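Local coordinates for Serine/threonine-protein kinase Tel1 (Chaetomium thermophilum, PDB 6SKY) that probably acts as a serine/threonine protein kinase that senses DNA damage and switches on checkpoint signalling, using ATP to phosphorylate its substrates, at residues D2394-M2399 and A2428-Q2433. Sequence-based numbering, arbitrary orientation.
Sequences DALRFM and ALLMNQ
Leu2430 reaches from the N-cap position of helix 2431-2434 onto the side of helix 2394-2404, where Ala2395, Leu2396 and Met2399 receive it. Its CB makes no close contact. CG turns off beside the backbone N (chi1 -36°), which brings Leu2430 CG to 4.4 Å from Leu2396 CD1. With CD1 anti to CA (chi2 -178°), this methyl continues the extended chain to rest against the helix surface between Ala2395 and Met2399, one helical turn apart. Leu2430 CD1 lies 4.4 Å from Ala2395 CB and 4.3 Å from Met2399 CB. Leu2430 CD1 also meets Ala2395 O at 4.0 Å, covering a carbonyl already bonded to Met2399 N. Leu2430 CD2 meets Leu2396 CD1 at 3.6 Å. Alanine's small side chain lets the methyl approach the helix; Leu2396 brings its branched end nearer than its CB direction suggests, and Met2399 presents its CB methylene. Leu2430 CD1 thus touches all three residues. Elsewhere, Phe2398 and Met2399 rest on Phe2427, while Gln2433 touches Ile2621 and Gln2624 of helix 2616-2632, within the kinase sequence. This is apolar packing of one helix's N-cap residue on another's side, in the alpha-solenoid FAT region of a PIKK, away from the nucleotide and magnesium sites.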
ATOM      1  N   ASP A2394      15.768  11.826  23.400  1.00 34.76           N
ATOM      2  CA  ASP A2394      17.007  12.463  23.000  1.00 34.76           C
ATOM      3  C   ASP A2394      18.062  12.385  24.083  1.00 34.76           C
ATOM      4  O   ASP A2394      19.233  12.631  23.797  1.00 34.76           O
ATOM      5  CB  ASP A2394      16.752  13.921  22.641  1.00 34.76           C
ATOM      6  CG  ASP A2394      15.988  14.074  21.351  1.00 34.76           C
ATOM      7  OD1 ASP A2394      16.140  15.117  20.685  1.00 34.76           O
ATOM      8  OD2 ASP A2394      15.248  13.140  20.989  1.00 34.76           O
ATOM      9  N   ALA A2395      17.681  12.054  25.312  1.00 32.32           N
ATOM     10  CA  ALA A2395      18.669  11.863  26.362  1.00 32.32           C
ATOM     11  C   ALA A2395      19.434  10.570  26.153  1.00 32.32           C
ATOM     12  O   ALA A2395      20.652  10.530  26.317  1.00 32.32           O
ATOM     13  CB  ALA A2395      17.988  11.871  27.724  1.00 32.32           C
ATOM     14  N   LEU A2396      18.739   9.516  25.746  1.00 30.95           N
ATOM     15  CA  LEU A2396      19.391   8.247  25.463  1.00 30.95           C
ATOM     16  C   LEU A2396      20.306   8.356  24.251  1.00 30.95           C
ATOM     17  O   LEU A2396      21.424   7.825  24.252  1.00 30.95           O
ATOM     18  CB  LEU A2396      18.323   7.183  25.245  1.00 30.95           C
ATOM     19  CG  LEU A2396      18.638   5.749  25.610  1.00 30.95           C
ATOM     20  CD1 LEU A2396      19.228   5.712  26.981  1.00 30.95           C
ATOM     21  CD2 LEU A2396      17.369   4.969  25.580  1.00 30.95           C
ATOM     22  N   ARG A2397      19.859   9.063  23.218  1.00 32.89           N
ATOM     23  CA  ARG A2397      20.673   9.234  22.024  1.00 32.89           C
ATOM     24  C   ARG A2397      21.856  10.151  22.289  1.00 32.89           C
ATOM     25  O   ARG A2397      22.975   9.869  21.846  1.00 32.89           O
ATOM     26  CB  ARG A2397      19.815   9.763  20.882  1.00 32.89           C
ATOM     27  CG  ARG A2397      20.572   9.973  19.598  1.00 32.89           C
ATOM     28  CD  ARG A2397      21.409   8.773  19.235  1.00 32.89           C
ATOM     29  NE  ARG A2397      22.417   9.112  18.241  1.00 32.89           N
ATOM     30  CZ  ARG A2397      23.471   8.356  17.956  1.00 32.89           C
ATOM     31  NH1 ARG A2397      24.338   8.747  17.039  1.00 32.89           N
ATOM     32  NH2 ARG A2397      23.661   7.216  18.594  1.00 32.89           N
ATOM     33  N   PHE A2398      21.640  11.243  23.017  1.00 29.84           N
ATOM     34  CA  PHE A2398      22.765  12.072  23.417  1.00 29.84           C
ATOM     35  C   PHE A2398      23.767  11.281  24.232  1.00 29.84           C
ATOM     36  O   PHE A2398      24.974  11.457  24.072  1.00 29.84           O
ATOM     37  CB  PHE A2398      22.301  13.280  24.221  1.00 29.84           C
ATOM     38  CG  PHE A2398      23.394  13.890  25.038  1.00 29.84           C
ATOM     39  CD1 PHE A2398      24.336  14.700  24.450  1.00 29.84           C
ATOM     40  CD2 PHE A2398      23.506  13.620  26.381  1.00 29.84           C
ATOM     41  CE1 PHE A2398      25.346  15.238  25.187  1.00 29.84           C
ATOM     42  CE2 PHE A2398      24.519  14.157  27.114  1.00 29.84           C
ATOM     43  CZ  PHE A2398      25.438  14.967  26.517  1.00 29.84           C
ATOM     44  N   MET A2399      23.289  10.419  25.125  1.00 33.38           N
ATOM     45  CA  MET A2399      24.190   9.671  25.989  1.00 33.38           C
ATOM     46  C   MET A2399      25.031   8.694  25.188  1.00 33.38           C
ATOM     47  O   MET A2399      26.243   8.595  25.392  1.00 33.38           O
ATOM     48  CB  MET A2399      23.384   8.944  27.060  1.00 33.38           C
ATOM     49  CG  MET A2399      24.203   8.460  28.219  1.00 33.38           C
ATOM     50  SD  MET A2399      25.294   9.756  28.816  1.00 33.38           S
ATOM     51  CE  MET A2399      24.110  10.972  29.371  1.00 33.38           C
ATOM     52  N   ALA A2428      17.657  10.828  34.862  1.00 33.22           N
ATOM     53  CA  ALA A2428      17.502  10.134  36.131  1.00 33.22           C
ATOM     54  C   ALA A2428      17.343   8.636  35.952  1.00 33.22           C
ATOM     55  O   ALA A2428      17.760   7.866  36.822  1.00 33.22           O
ATOM     56  CB  ALA A2428      16.311  10.701  36.894  1.00 33.22           C
ATOM     57  N   LEU A2429      16.752   8.198  34.846  1.00 33.15           N
ATOM     58  CA  LEU A2429      16.550   6.779  34.595  1.00 33.15           C
ATOM     59  C   LEU A2429      17.717   6.121  33.879  1.00 33.15           C
ATOM     60  O   LEU A2429      17.636   4.932  33.571  1.00 33.15           O
ATOM     61  CB  LEU A2429      15.274   6.554  33.784  1.00 33.15           C
ATOM     62  CG  LEU A2429      13.931   6.723  34.492  1.00 33.15           C
ATOM     63  CD1 LEU A2429      12.797   6.329  33.567  1.00 33.15           C
ATOM     64  CD2 LEU A2429      13.884   5.908  35.762  1.00 33.15           C
ATOM     65  N   LEU A2430      18.792   6.852  33.606  1.00 32.44           N
ATOM     66  CA  LEU A2430      19.979   6.308  32.958  1.00 32.44           C
ATOM     67  C   LEU A2430      21.155   6.239  33.918  1.00 32.44           C
ATOM     68  O   LEU A2430      22.291   6.486  33.533  1.00 32.44           O
ATOM     69  CB  LEU A2430      20.379   7.138  31.747  1.00 32.44           C
ATOM     70  CG  LEU A2430      19.317   7.775  30.867  1.00 32.44           C
ATOM     71  CD1 LEU A2430      20.001   8.478  29.730  1.00 32.44           C
ATOM     72  CD2 LEU A2430      18.348   6.741  30.358  1.00 32.44           C
ATOM     73  N   MET A2431      20.904   5.920  35.181  1.00 35.34           N
ATOM     74  CA  MET A2431      21.986   5.838  36.148  1.00 35.34           C
ATOM     75  C   MET A2431      22.706   4.500  36.118  1.00 35.34           C
ATOM     76  O   MET A2431      23.793   4.392  36.685  1.00 35.34           O
ATOM     77  CB  MET A2431      21.459   6.106  37.552  1.00 35.34           C
ATOM     78  CG  MET A2431      21.287   7.562  37.883  1.00 35.34           C
ATOM     79  SD  MET A2431      22.846   8.408  38.127  1.00 35.34           S
ATOM     80  CE  MET A2431      23.567   7.398  39.404  1.00 35.34           C
ATOM     81  N   ASN A2432      22.136   3.483  35.481  1.00 36.25           N
ATOM     82  CA  ASN A2432      22.866   2.237  35.309  1.00 36.25           C
ATOM     83  C   ASN A2432      24.008   2.397  34.322  1.00 36.25           C
ATOM     84  O   ASN A2432      25.053   1.765  34.482  1.00 36.25           O
ATOM     85  CB  ASN A2432      21.926   1.135  34.842  1.00 36.25           C
ATOM     86  CG  ASN A2432      21.218   0.459  35.979  1.00 36.25           C
ATOM     87  OD1 ASN A2432      21.818   0.165  37.005  1.00 36.25           O
ATOM     88  ND2 ASN A2432      19.930   0.202  35.805  1.00 36.25           N
ATOM     89  N   GLN A2433      23.823   3.222  33.297  1.00 34.69           N
ATOM     90  CA  GLN A2433      24.848   3.459  32.295  1.00 34.69           C
ATOM     91  C   GLN A2433      25.811   4.556  32.696  1.00 34.69           C
ATOM     92  O   GLN A2433      26.965   4.545  32.265  1.00 34.69           O
ATOM     93  CB  GLN A2433      24.209   3.828  30.957  1.00 34.69           C
ATOM     94  CG  GLN A2433      23.567   2.672  30.220  1.00 34.69           C
ATOM     95  CD  GLN A2433      22.172   2.357  30.700  1.00 34.69           C
ATOM     96  OE1 GLN A2433      21.301   3.218  30.708  1.00 34.69           O
ATOM     97  NE2 GLN A2433      21.950   1.113  31.093  1.00 34.69           N
TER